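PDB 2OJH: uncharacterized protein Atu1656/AGR_C_3050 from Agrobacterium tumefaciens, which is of unknown function but belongs to the TolB family and folds as a six-bladed beta-propeller. Local coordinates for residues Thr84-Asp89 and Tyr99-Lys104; Ser110-Leu115 and Ser131-Trp136; Lys141-Cys146 and Met158-Gly163. One frame throughout, in Å; residues are numbered along the deposited sequence.

In the fold
The three contacts follow one another along the chain, each closing before the next opens, with no nesting or crossing. Contact 1 folds the loop after strand 76-77 back against strand 98-103, with the short strand 91-92 between its two segments. Contact 2 closes a larger loop: strand 111-116, of the same blade as 98-103, meets strand 131-136, the first strand of the next sheet. Contact 3 closes the hairpin of strands 142-149 and 152-159 within the following blade. Neighbouring contacts touch, D103 N on A111 O linking contacts 1 and 2 and Y132 N on C146 O linking 2 and 3; the centres of contacts 1 and 3 lie about 16 Å apart.

Contact 1 of 3, residues Thr84-Asp89 and Tyr99-Lys104; sequences TICNND and YAISDK
N87 of the loop 84-89 lies across S102 of strand 99-103. Its CB sits beside S102 O, and CG, turned between the backbone N and the carbonyl carbon (chi1 63°), comes to 3.4 Å from the same S102 O. At the amide, OD1 rests 3.2 Å from S102 CB and accepts the backbone N of D89 at 3.0 Å, an Asx turn that bends the loop. ND2 also lies alongside S102 and makes a weak hydrogen bond to S110 OG. The N87 backbone is anchored too: its N donates to S102 O at 2.9 Å, with the donor nearly in line with the C=O bond. S102 answers with its hydroxyl, OG giving its proton to D89 O at 2.9 Å while accepting from the backbone N of W133, which ties the loop, this strand and strand 131-136 together. A water joins the same group, taking a proton from S102 N and lying within bonding distance of N87 O and D89 O. Farther along, K104 N donates to I85 O at 3.1 Å, and K104 CG presses on I85 CG2 at 3.5 Å, tighter than usual for two carbons. C86, whose backbone bridges to D103, packs SG on I101 CD1. The place of D103 OD1 is doubtful. The side chain of D89 lies about 5 Å from a bound acetic acid, probably from the crystallisation liquor. The arrangement is that of a blade-to-blade connection in a beta-propeller, a loop shaped by an Asx turn and hydrogen-bonded to the second strand of the blade it enters.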
ATOM      1  N   THR A  84      14.657   3.113 -11.725  1.00 33.99           N
ATOM      2  CA  THR A  84      14.462   1.755 -12.228  1.00 34.98           C
ATOM      3  C   THR A  84      14.670   0.731 -11.122  1.00 34.93           C
ATOM      4  O   THR A  84      14.823  -0.473 -11.393  1.00 35.44           O
ATOM      5  CB  THR A  84      15.444   1.454 -13.324  1.00 34.96           C
ATOM      6  OG1 THR A  84      16.771   1.707 -12.833  1.00 36.14           O
ATOM      7  CG2 THR A  84      15.176   2.350 -14.553  1.00 35.87           C
ATOM      8  N   ILE A  85      14.717   1.201  -9.879  1.00 35.32           N
ATOM      9  CA  ILE A  85      14.743   0.298  -8.750  1.00 34.59           C
ATOM     10  C   ILE A  85      13.641   0.750  -7.792  1.00 35.84           C
ATOM     11  O   ILE A  85      13.914   1.127  -6.635  1.00 36.38           O
ATOM     12  CB  ILE A  85      16.120   0.209  -8.029  1.00 34.53           C
ATOM     13  CG1 ILE A  85      17.275  -0.030  -9.006  1.00 33.84           C
ATOM     14  CG2 ILE A  85      16.106  -0.958  -7.030  1.00 34.49           C
ATOM     15  CD1 ILE A  85      18.707   0.199  -8.380  1.00 34.53           C
ATOM     16  N   CYS A  86      12.409   0.729  -8.302  1.00 36.53           N
ATOM     17  CA  CYS A  86      11.203   1.011  -7.532  1.00 38.43           C
ATOM     18  C   CYS A  86      10.819  -0.175  -6.647  1.00 38.76           C
ATOM     19  O   CYS A  86      10.962  -1.350  -7.040  1.00 40.33           O
ATOM     20  CB  CYS A  86      10.031   1.311  -8.464  1.00 38.21           C
ATOM     21  SG  CYS A  86      10.258   2.840  -9.318  1.00 42.83           S
ATOM     22  N   ASN A  87      10.315   0.112  -5.457  1.00 37.87           N
ATOM     23  CA  ASN A  87       9.899  -0.965  -4.591  1.00 37.24           C
ATOM     24  C   ASN A  87       8.361  -1.044  -4.589  1.00 37.75           C
ATOM     25  O   ASN A  87       7.716  -0.434  -5.454  1.00 35.98           O
ATOM     26  CB  ASN A  87      10.519  -0.815  -3.190  1.00 38.38           C
ATOM     27  CG  ASN A  87      10.067   0.466  -2.467  1.00 39.77           C
ATOM     28  OD1 ASN A  87       8.918   0.900  -2.609  1.00 38.33           O
ATOM     29  ND2 ASN A  87      10.970   1.048  -1.640  1.00 38.59           N
ATOM     30  N   ASN A  88       7.794  -1.761  -3.623  1.00 35.73           N
ATOM     31  CA  ASN A  88       6.341  -2.052  -3.613  1.00 37.65           C
ATOM     32  C   ASN A  88       5.430  -0.949  -3.090  1.00 38.03           C
ATOM     33  O   ASN A  88       4.234  -1.181  -2.922  1.00 37.36           O
ATOM     34  CB  ASN A  88       6.043  -3.255  -2.737  1.00 36.98           C
ATOM     35  CG  ASN A  88       6.556  -4.540  -3.313  1.00 40.31           C
ATOM     36  OD1 ASN A  88       7.348  -4.557  -4.286  1.00 39.27           O
ATOM     37  ND2 ASN A  88       6.100  -5.646  -2.728  1.00 37.88           N
ATOM     38  N   ASP A  89       5.996   0.233  -2.837  1.00 38.15           N
ATOM     39  CA  ASP A  89       5.292   1.314  -2.135  1.00 37.94           C
ATOM     40  C   ASP A  89       5.132   2.457  -3.102  1.00 37.11           C
ATOM     41  O   ASP A  89       6.087   3.186  -3.369  1.00 37.55           O
ATOM     42  CB  ASP A  89       6.097   1.750  -0.903  1.00 37.34           C
ATOM     43  CG  ASP A  89       6.404   0.616   0.050  1.00 40.91           C
ATOM     44  OD1 ASP A  89       5.530  -0.253   0.332  1.00 43.65           O
ATOM     45  OD2 ASP A  89       7.532   0.609   0.593  1.00 43.36           O
ATOM     46  N   TYR A  99       1.842   9.866 -10.264  1.00 35.96           N
ATOM     47  CA  TYR A  99       2.268   8.679  -9.543  1.00 36.31           C
ATOM     48  C   TYR A  99       3.267   9.066  -8.458  1.00 36.16           C
ATOM     49  O   TYR A  99       4.061   9.988  -8.619  1.00 37.01           O
ATOM     50  CB  TYR A  99       2.949   7.687 -10.498  1.00 36.93           C
ATOM     51  CG  TYR A  99       2.075   7.027 -11.542  1.00 35.10           C
ATOM     52  CD1 TYR A  99       0.678   7.054 -11.456  1.00 35.19           C
ATOM     53  CD2 TYR A  99       2.654   6.324 -12.596  1.00 37.03           C
ATOM     54  CE1 TYR A  99      -0.125   6.428 -12.434  1.00 35.45           C
ATOM     55  CE2 TYR A  99       1.868   5.699 -13.581  1.00 37.43           C
ATOM     56  CZ  TYR A  99       0.481   5.748 -13.486  1.00 36.66           C
ATOM     57  OH  TYR A  99      -0.287   5.123 -14.446  1.00 35.41           O
ATOM     58  N   ALA A 100       3.226   8.350  -7.350  1.00 36.00           N
ATOM     59  CA  ALA A 100       4.255   8.460  -6.348  1.00 35.83           C
ATOM     60  C   ALA A 100       4.962   7.113  -6.286  1.00 36.78           C
ATOM     61  O   ALA A 100       4.293   6.042  -6.258  1.00 34.70           O
ATOM     62  CB  ALA A 100       3.640   8.817  -5.017  1.00 35.54           C
ATOM     63  N   ILE A 101       6.297   7.148  -6.280  1.00 35.65           N
ATOM     64  CA  ILE A 101       7.104   5.904  -6.261  1.00 37.07           C
ATOM     65  C   ILE A 101       8.151   6.013  -5.175  1.00 36.82           C
ATOM     66  O   ILE A 101       8.454   7.118  -4.703  1.00 37.65           O
ATOM     67  CB  ILE A 101       7.809   5.650  -7.620  1.00 36.70           C
ATOM     68  CG1 ILE A 101       8.721   6.828  -7.966  1.00 35.97           C
ATOM     69  CG2 ILE A 101       6.764   5.459  -8.761  1.00 39.74           C
ATOM     70  CD1 ILE A 101       9.511   6.680  -9.327  1.00 36.74           C
ATOM     71  N   SER A 102       8.711   4.878  -4.769  1.00 37.45           N
ATOM     72  CA  SER A 102       9.756   4.850  -3.790  1.00 37.33           C
ATOM     73  C   SER A 102      10.916   4.098  -4.460  1.00 38.67           C
ATOM     74  O   SER A 102      10.796   2.909  -4.758  1.00 39.25           O
ATOM     75  CB  SER A 102       9.274   4.102  -2.545  1.00 37.81           C
ATOM     76  OG  SER A 102       8.108   4.717  -2.010  1.00 36.03           O
ATOM     77  N   ASP A 103      12.014   4.795  -4.721  1.00 39.23           N
ATOM     78  CA  ASP A 103      13.085   4.257  -5.552  1.00 39.04           C
ATOM     79  C   ASP A 103      14.476   4.414  -4.899  1.00 39.01           C
ATOM     80  O   ASP A 103      14.704   5.336  -4.105  1.00 38.13           O
ATOM     81  CB  ASP A 103      13.057   4.959  -6.906  1.00 39.16           C
ATOM     82  CG  ASP A 103      14.208   4.549  -7.783  1.00 41.12           C
ATOM     83  OD1 ASP A 103      14.088   3.486  -8.439  1.00 44.78           O
ATOM     84  OD2 ASP A 103      15.228   5.280  -7.822  1.00 41.76           O
ATOM     85  N   LYS A 104      15.410   3.527  -5.248  1.00 38.81           N
ATOM     86  CA  LYS A 104      16.728   3.587  -4.633  1.00 39.87           C
ATOM     87  C   LYS A 104      17.922   3.793  -5.568  1.00 38.03           C
ATOM     88  O   LYS A 104      19.053   3.589  -5.156  1.00 38.62           O
ATOM     89  CB  LYS A 104      16.959   2.396  -3.692  1.00 39.86           C
ATOM     90  CG  LYS A 104      17.035   1.062  -4.343  1.00 42.31           C
ATOM     91  CD  LYS A 104      16.952  -0.074  -3.278  1.00 44.47           C
ATOM     92  CE  LYS A 104      18.341  -0.565  -2.872  1.00 52.07           C
ATOM     93  NZ  LYS A 104      18.261  -1.870  -2.114  1.00 54.68           N
TER
HETATM   94  O   HOH W   1       7.576   2.350  -5.810  1.00 28.17           O

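Contact 2 of 3, residues Ser110-Leu115 and Ser131-Trp136; sequences SAIYLL and SYWHGW
With chi1 at -175°, S110 swings OG away from its own backbone N and onto S131 O, while a chi1 of -169° brings the W133 indole round to I112. The serine grips S131 twice: OG donates to S131 O at 2.8 Å, and S110 O accepts S131 N at 2.9 Å. In both bonds the donor stands well above the carbonyl plane. S110 CB lies close to the Y132 ring, 3.3 Å from CE1, and a water ties S110 N to Y132 OH, so backbone and phenol share one bridge. Y132 also lies about 4 Å from a bound acetic acid, probably a crystallisation component. Two residues on, in strand 111-115, I112 reaches over with both branches. CD1 ends 3.5 Å from W133 N, and CG2 touches the indole at its edge, 3.7 Å from CD1 of W133; the two side chains run crosswise. One face of that indole is met by G135 N, from the classic beta bulge that H134 and G135 form opposite T144, and its ring also meets that of F143. L114 CD2 lies near W136 CH2, a contact made doubtful by W136's two conformers. The two strands belong to successive sheets and their axes lie 45° apart; their meeting is the face-to-face packing of adjacent blades in a beta-propeller.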
ATOM      1  N   SER A 110      15.600   3.724  -0.108  1.00 36.19           N
ATOM      2  CA  SER A 110      14.313   4.205  -0.614  1.00 36.20           C
ATOM      3  C   SER A 110      14.111   5.703  -0.434  1.00 36.03           C
ATOM      4  O   SER A 110      14.225   6.209   0.688  1.00 36.49           O
ATOM      5  CB  SER A 110      13.171   3.467   0.077  1.00 35.68           C
ATOM      6  OG  SER A 110      11.930   3.846  -0.506  1.00 36.33           O
ATOM      7  N   ALA A 111      13.797   6.385  -1.538  1.00 35.64           N
ATOM      8  CA  ALA A 111      13.439   7.799  -1.549  1.00 34.69           C
ATOM      9  C   ALA A 111      12.158   7.969  -2.360  1.00 34.55           C
ATOM     10  O   ALA A 111      11.954   7.289  -3.385  1.00 34.53           O
ATOM     11  CB  ALA A 111      14.571   8.635  -2.204  1.00 34.34           C
ATOM     12  N   ILE A 112      11.300   8.882  -1.911  1.00 33.69           N
ATOM     13  CA  ILE A 112       9.973   9.062  -2.488  1.00 33.05           C
ATOM     14  C   ILE A 112      10.060  10.101  -3.617  1.00 33.70           C
ATOM     15  O   ILE A 112      10.732  11.127  -3.480  1.00 35.25           O
ATOM     16  CB  ILE A 112       8.937   9.449  -1.385  1.00 32.35           C
ATOM     17  CG1 ILE A 112       8.741   8.268  -0.405  1.00 34.21           C
ATOM     18  CG2 ILE A 112       7.607   9.794  -1.997  1.00 31.76           C
ATOM     19  CD1 ILE A 112       7.877   8.661   0.821  1.00 33.40           C
ATOM     20  N   TYR A 113       9.419   9.813  -4.744  1.00 33.77           N
ATOM     21  CA  TYR A 113       9.348  10.783  -5.862  1.00 34.91           C
ATOM     22  C   TYR A 113       7.906  10.861  -6.360  1.00 35.26           C
ATOM     23  O   TYR A 113       7.131   9.924  -6.162  1.00 35.06           O
ATOM     24  CB  TYR A 113      10.207  10.321  -7.035  1.00 34.69           C
ATOM     25  CG  TYR A 113      11.675  10.132  -6.716  1.00 36.17           C
ATOM     26  CD1 TYR A 113      12.132   8.974  -6.075  1.00 38.46           C
ATOM     27  CD2 TYR A 113      12.603  11.099  -7.088  1.00 36.56           C
ATOM     28  CE1 TYR A 113      13.491   8.814  -5.777  1.00 38.12           C
ATOM     29  CE2 TYR A 113      13.955  10.947  -6.824  1.00 37.45           C
ATOM     30  CZ  TYR A 113      14.386   9.801  -6.158  1.00 35.63           C
ATOM     31  OH  TYR A 113      15.726   9.662  -5.898  1.00 34.82           O
ATOM     32  N   LEU A 114       7.559  11.951  -7.035  1.00 35.15           N
ATOM     33  CA  LEU A 114       6.310  12.051  -7.797  1.00 35.76           C
ATOM     34  C   LEU A 114       6.699  12.172  -9.255  1.00 36.02           C
ATOM     35  O   LEU A 114       7.765  12.688  -9.556  1.00 33.61           O
ATOM     36  CB  LEU A 114       5.529  13.334  -7.437  1.00 35.93           C
ATOM     37  CG  LEU A 114       5.155  13.530  -5.958  1.00 37.13           C
ATOM     38  CD1 LEU A 114       4.251  14.745  -5.838  1.00 39.07           C
ATOM     39  CD2 LEU A 114       4.490  12.306  -5.418  1.00 36.02           C
ATOM     40  N   LEU A 115       5.846  11.683 -10.151  1.00 36.21           N
ATOM     41  CA  LEU A 115       6.047  11.853 -11.585  1.00 36.00           C
ATOM     42  C   LEU A 115       4.682  11.894 -12.301  1.00 35.54           C
ATOM     43  O   LEU A 115       3.669  11.533 -11.711  1.00 34.36           O
ATOM     44  CB  LEU A 115       6.945  10.742 -12.154  1.00 36.38           C
ATOM     45  CG  LEU A 115       6.355   9.338 -12.219  1.00 36.81           C
ATOM     46  CD1 LEU A 115       6.899   8.585 -13.436  1.00 38.45           C
ATOM     47  CD2 LEU A 115       6.667   8.644 -10.904  1.00 35.42           C
ATOM     48  N   SER A 131      12.639   6.539   3.101  1.00 36.54           N
ATOM     49  CA  SER A 131      11.210   6.832   3.209  1.00 36.18           C
ATOM     50  C   SER A 131      10.383   6.000   2.205  1.00 36.73           C
ATOM     51  O   SER A 131      10.765   5.856   1.037  1.00 34.48           O
ATOM     52  CB  SER A 131      10.971   8.320   3.005  1.00 34.98           C
ATOM     53  OG  SER A 131      11.704   9.088   3.948  1.00 34.31           O
ATOM     54  N   TYR A 132       9.268   5.427   2.683  1.00 36.49           N
ATOM     55  CA  TYR A 132       8.464   4.469   1.899  1.00 36.43           C
ATOM     56  C   TYR A 132       7.044   5.013   1.680  1.00 36.59           C
ATOM     57  O   TYR A 132       6.275   5.134   2.619  1.00 36.51           O
ATOM     58  CB  TYR A 132       8.425   3.118   2.613  1.00 38.14           C
ATOM     59  CG  TYR A 132       9.812   2.576   2.869  1.00 39.93           C
ATOM     60  CD1 TYR A 132      10.463   1.781   1.907  1.00 39.17           C
ATOM     61  CD2 TYR A 132      10.486   2.868   4.057  1.00 38.11           C
ATOM     62  CE1 TYR A 132      11.743   1.269   2.144  1.00 39.63           C
ATOM     63  CE2 TYR A 132      11.759   2.401   4.275  1.00 41.13           C
ATOM     64  CZ  TYR A 132      12.378   1.596   3.315  1.00 42.56           C
ATOM     65  OH  TYR A 132      13.643   1.116   3.565  1.00 41.74           O
ATOM     66  N   TRP A 133       6.716   5.377   0.444  1.00 36.68           N
ATOM     67  CA  TRP A 133       5.416   5.990   0.135  1.00 36.34           C
ATOM     68  C   TRP A 133       4.226   5.032   0.402  1.00 36.66           C
ATOM     69  O   TRP A 133       4.251   3.869  -0.032  1.00 36.32           O
ATOM     70  CB  TRP A 133       5.395   6.458  -1.305  1.00 36.74           C
ATOM     71  CG  TRP A 133       4.188   7.327  -1.540  1.00 37.84           C
ATOM     72  CD1 TRP A 133       4.131   8.687  -1.482  1.00 37.00           C
ATOM     73  CD2 TRP A 133       2.842   6.875  -1.784  1.00 37.85           C
ATOM     74  NE1 TRP A 133       2.840   9.118  -1.731  1.00 37.12           N
ATOM     75  CE2 TRP A 133       2.036   8.017  -1.914  1.00 38.16           C
ATOM     76  CE3 TRP A 133       2.261   5.628  -1.976  1.00 35.83           C
ATOM     77  CZ2 TRP A 133       0.664   7.930  -2.164  1.00 38.39           C
ATOM     78  CZ3 TRP A 133       0.886   5.544  -2.199  1.00 36.02           C
ATOM     79  CH2 TRP A 133       0.113   6.685  -2.302  1.00 38.02           C
ATOM     80  N   HIS A 134       3.173   5.525   1.060  1.00 36.65           N
ATOM     81  CA  HIS A 134       2.089   4.631   1.494  1.00 38.13           C
ATOM     82  C   HIS A 134       0.632   5.116   1.335  1.00 38.75           C
ATOM     83  O   HIS A 134      -0.265   4.271   1.287  1.00 37.46           O
ATOM     84  CB  HIS A 134       2.331   4.107   2.890  1.00 37.55           C
ATOM     85  CG  HIS A 134       3.155   2.852   2.925  1.00 39.05           C
ATOM     86  ND1 HIS A 134       2.650   1.612   2.574  1.00 38.66           N
ATOM     87  CD2 HIS A 134       4.449   2.649   3.280  1.00 38.40           C
ATOM     88  CE1 HIS A 134       3.607   0.705   2.697  1.00 40.61           C
ATOM     89  NE2 HIS A 134       4.710   1.309   3.111  1.00 38.69           N
ATOM     90  N   GLY A 135       0.385   6.417   1.172  1.00 37.99           N
ATOM     91  CA  GLY A 135      -1.006   6.890   0.930  1.00 38.09           C
ATOM     92  C   GLY A 135      -1.084   8.347   0.488  1.00 38.20           C
ATOM     93  O   GLY A 135      -0.273   9.172   0.943  1.00 37.91           O
ATOM     94  N   TRP A 136      -2.039   8.668  -0.390  0.50 37.74           N
ATOM     95  CA  TRP A 136      -2.280  10.044  -0.823  0.50 37.52           C
ATOM     96  C   TRP A 136      -3.495  10.609  -0.087  0.50 38.23           C
ATOM     97  O   TRP A 136      -4.519   9.939   0.011  0.50 37.85           O
ATOM     98  CB  TRP A 136      -2.547  10.108  -2.333  0.50 36.79           C
ATOM     99  CG  TRP A 136      -1.949  11.301  -3.035  0.50 35.78           C
ATOM    100  CD1 TRP A 136      -2.195  12.616  -2.790  0.50 34.85           C
ATOM    101  CD2 TRP A 136      -1.011  11.261  -4.117  0.50 34.21           C
ATOM    102  NE1 TRP A 136      -1.455  13.408  -3.647  0.50 33.71           N
ATOM    103  CE2 TRP A 136      -0.717  12.593  -4.468  0.50 34.62           C
ATOM    104  CE3 TRP A 136      -0.383  10.222  -4.818  0.50 34.74           C
ATOM    105  CZ2 TRP A 136       0.170  12.912  -5.499  0.50 35.14           C
ATOM    106  CZ3 TRP A 136       0.500  10.538  -5.845  0.50 34.79           C
ATOM    107  CH2 TRP A 136       0.771  11.871  -6.172  0.50 35.31           C
TER
HETATM  108  O   HOH W   2      15.538   1.115   1.286  1.00 29.15           O

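Contact 3 of 3, residues Lys141-Cys146 and Met158-Gly163; sequences KSFTYC and MDIDSG
M158, modelled as selenomethionine, lies against F143 and Y145, and it, F143 and I160 have the most surface buried here. With CG set between the backbone N and the carbonyl carbon (chi1 61°), the F143 ring runs alongside the M158 chain in the same direction. M158 CB stands over one face of the ring, 4.2 Å from the centroid and 23° off the normal, a CH-pi contact displaced toward the rim. Beyond it SE comes 3.9 Å from F143 CZ, obliquely rather than over the face, which makes a Met-aromatic contact. The chain then bends at its last torsion (chi3 -58°), and the methyl CE ends 3.6 Å from Y145 OH. That hydroxyl is bound to E165, while the Y145 ring meets M158 CB obliquely. I160 approaches F143 differently: CG1 comes in at the ring edge, 3.6 Å from CD2, the two side chains crossing steeply. M125 from the preceding loop packs on both M158 and F143, adding to the apolar cluster. The backbones hold the pairing in register. F143 and M158 exchange two bonds, F143 N to M158 O at 3.0 Å and M158 N to F143 O at 2.9 Å. S142 faces D159 in the adjoining non-hydrogen-bonded pair. Just past it, I160 N donates to K141 O at 3.0 Å, and a water gives the same oxygen a second proton, at 2.6 Å. The chain then turns: D159 OD1 takes S162 N, an Asx motif, and D159 O accepts G163 N. Two antiparallel strands with an apolar cluster on one face, and a turn held by an Asx motif at the end of the second, are characteristic here of the hairpin formed by the second and third strands of a beta-propeller blade.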
ATOM      1  N   LYS A 141      -3.411  16.960  -1.681  1.00 40.08           N
ATOM      2  CA  LYS A 141      -2.385  17.951  -1.356  1.00 39.83           C
ATOM      3  C   LYS A 141      -1.228  17.383  -0.520  1.00 38.78           C
ATOM      4  O   LYS A 141      -0.151  17.980  -0.437  1.00 38.09           O
ATOM      5  CB  LYS A 141      -3.017  19.145  -0.635  1.00 40.38           C
ATOM      6  CG  LYS A 141      -4.104  19.866  -1.422  1.00 42.58           C
ATOM      7  CD  LYS A 141      -4.465  21.165  -0.703  1.00 49.24           C
ATOM      8  CE  LYS A 141      -5.508  21.988  -1.457  1.00 52.62           C
ATOM      9  NZ  LYS A 141      -6.871  21.356  -1.424  1.00 56.30           N
ATOM     10  N   SER A 142      -1.440  16.221   0.091  1.00 38.52           N
ATOM     11  CA  SER A 142      -0.446  15.677   1.010  1.00 38.36           C
ATOM     12  C   SER A 142      -0.314  14.173   0.789  1.00 37.94           C
ATOM     13  O   SER A 142      -1.174  13.566   0.166  1.00 38.36           O
ATOM     14  CB  SER A 142      -0.880  15.919   2.458  1.00 38.05           C
ATOM     15  OG  SER A 142      -0.898  17.295   2.762  1.00 41.47           O
ATOM     16  N   PHE A 143       0.785  13.588   1.255  1.00 37.89           N
ATOM     17  CA  PHE A 143       0.879  12.128   1.281  1.00 37.70           C
ATOM     18  C   PHE A 143       1.506  11.651   2.573  1.00 37.73           C
ATOM     19  O   PHE A 143       2.128  12.419   3.315  1.00 38.73           O
ATOM     20  CB  PHE A 143       1.618  11.571   0.059  1.00 37.89           C
ATOM     21  CG  PHE A 143       3.063  12.046  -0.071  1.00 38.98           C
ATOM     22  CD1 PHE A 143       4.084  11.426   0.638  1.00 40.60           C
ATOM     23  CD2 PHE A 143       3.387  13.113  -0.919  1.00 40.51           C
ATOM     24  CE1 PHE A 143       5.413  11.853   0.525  1.00 39.40           C
ATOM     25  CE2 PHE A 143       4.719  13.547  -1.034  1.00 39.28           C
ATOM     26  CZ  PHE A 143       5.726  12.910  -0.310  1.00 37.46           C
ATOM     27  N   THR A 144       1.315  10.378   2.873  1.00 38.11           N
ATOM     28  CA  THR A 144       1.825   9.835   4.110  1.00 37.55           C
ATOM     29  C   THR A 144       2.795   8.696   3.796  1.00 38.13           C
ATOM     30  O   THR A 144       2.702   8.066   2.720  1.00 37.53           O
ATOM     31  CB  THR A 144       0.659   9.394   5.018  1.00 38.57           C
ATOM     32  OG1 THR A 144       1.156   8.988   6.297  1.00 38.36           O
ATOM     33  CG2 THR A 144      -0.131   8.239   4.379  1.00 37.28           C
ATOM     34  N   TYR A 145       3.702   8.395   4.731  1.00 38.08           N
ATOM     35  CA  TYR A 145       4.766   7.424   4.459  1.00 37.87           C
ATOM     36  C   TYR A 145       5.429   6.897   5.701  1.00 37.59           C
ATOM     37  O   TYR A 145       5.265   7.451   6.813  1.00 38.08           O
ATOM     38  CB  TYR A 145       5.833   8.026   3.527  1.00 37.51           C
ATOM     39  CG  TYR A 145       6.505   9.327   3.968  1.00 38.75           C
ATOM     40  CD1 TYR A 145       5.849  10.562   3.840  1.00 36.69           C
ATOM     41  CD2 TYR A 145       7.820   9.332   4.434  1.00 37.96           C
ATOM     42  CE1 TYR A 145       6.463  11.742   4.232  1.00 38.78           C
ATOM     43  CE2 TYR A 145       8.447  10.508   4.806  1.00 37.58           C
ATOM     44  CZ  TYR A 145       7.760  11.723   4.702  1.00 38.58           C
ATOM     45  OH  TYR A 145       8.380  12.916   5.043  1.00 38.88           O
ATOM     46  N   CYS A 146       6.186   5.816   5.537  1.00 38.28           N
ATOM     47  CA  CYS A 146       6.973   5.278   6.654  1.00 36.92           C
ATOM     48  C   CYS A 146       8.355   5.877   6.437  1.00 37.91           C
ATOM     49  O   CYS A 146       8.877   5.841   5.302  1.00 36.73           O
ATOM     50  CB  CYS A 146       7.055   3.755   6.609  1.00 37.47           C
ATOM     51  SG  CYS A 146       8.135   3.074   7.925  1.00 39.45           S
HETATM   52  N   MSE A 158       3.706  14.622   4.307  1.00 38.98           N
HETATM   53  CA  MSE A 158       4.348  15.762   3.677  1.00 40.92           C
HETATM   54  C   MSE A 158       3.316  16.516   2.894  1.00 40.70           C
HETATM   55  O   MSE A 158       2.449  15.918   2.269  1.00 39.96           O
HETATM   56  CB  MSE A 158       5.505  15.321   2.772  1.00 40.11           C
HETATM   57  CG  MSE A 158       6.051  16.431   1.853  1.00 43.02           C
HETATM   58 SE   MSE A 158       7.773  15.940   1.111  0.80 46.63          SE
HETATM   59  CE  MSE A 158       8.790  15.665   2.734  1.00 44.39           C
ATOM     60  N   ASP A 159       3.415  17.839   2.953  1.00 41.63           N
ATOM     61  CA  ASP A 159       2.670  18.726   2.091  1.00 42.90           C
ATOM     62  C   ASP A 159       3.455  18.853   0.781  1.00 43.22           C
ATOM     63  O   ASP A 159       4.607  19.286   0.767  1.00 43.35           O
ATOM     64  CB  ASP A 159       2.493  20.077   2.807  1.00 43.15           C
ATOM     65  CG  ASP A 159       1.786  21.108   1.951  1.00 45.74           C
ATOM     66  OD1 ASP A 159       2.454  21.722   1.088  1.00 47.70           O
ATOM     67  OD2 ASP A 159       0.563  21.301   2.146  1.00 48.32           O
ATOM     68  N   ILE A 160       2.830  18.460  -0.315  1.00 43.71           N
ATOM     69  CA  ILE A 160       3.494  18.414  -1.618  1.00 44.11           C
ATOM     70  C   ILE A 160       4.017  19.771  -2.123  1.00 44.34           C
ATOM     71  O   ILE A 160       5.142  19.846  -2.639  1.00 44.57           O
ATOM     72  CB  ILE A 160       2.582  17.753  -2.668  1.00 44.05           C
ATOM     73  CG1 ILE A 160       2.354  16.285  -2.312  1.00 44.25           C
ATOM     74  CG2 ILE A 160       3.177  17.832  -4.053  1.00 45.54           C
ATOM     75  CD1 ILE A 160       1.252  15.691  -3.124  1.00 45.91           C
ATOM     76  N   ASP A 161       3.218  20.819  -1.947  0.50 44.10           N
ATOM     77  CA  ASP A 161       3.589  22.157  -2.395  0.50 44.11           C
ATOM     78  C   ASP A 161       4.718  22.807  -1.584  0.50 44.09           C
ATOM     79  O   ASP A 161       5.521  23.554  -2.145  0.50 44.28           O
ATOM     80  CB  ASP A 161       2.355  23.060  -2.451  0.50 43.83           C
ATOM     81  CG  ASP A 161       1.488  22.799  -3.680  0.50 44.15           C
ATOM     82  OD1 ASP A 161       1.932  22.090  -4.612  0.50 44.55           O
ATOM     83  OD2 ASP A 161       0.352  23.316  -3.719  0.50 44.36           O
ATOM     84  N   SER A 162       4.789  22.518  -0.284  1.00 43.94           N
ATOM     85  CA  SER A 162       5.805  23.140   0.589  1.00 43.89           C
ATOM     86  C   SER A 162       7.041  22.268   0.824  1.00 43.78           C
ATOM     87  O   SER A 162       8.131  22.780   1.120  1.00 44.02           O
ATOM     88  CB  SER A 162       5.203  23.561   1.933  1.00 43.85           C
ATOM     89  OG  SER A 162       5.032  22.435   2.779  1.00 43.00           O
ATOM     90  N   GLY A 163       6.878  20.962   0.700  1.00 43.00           N
ATOM     91  CA  GLY A 163       7.961  20.043   0.989  1.00 42.56           C
ATOM     92  C   GLY A 163       8.166  19.769   2.472  1.00 42.37           C
ATOM     93  O   GLY A 163       9.095  19.044   2.846  1.00 42.30           O
TER
HETATM   94  O   HOH W   3       0.185  20.448  -1.288  1.00 51.00           O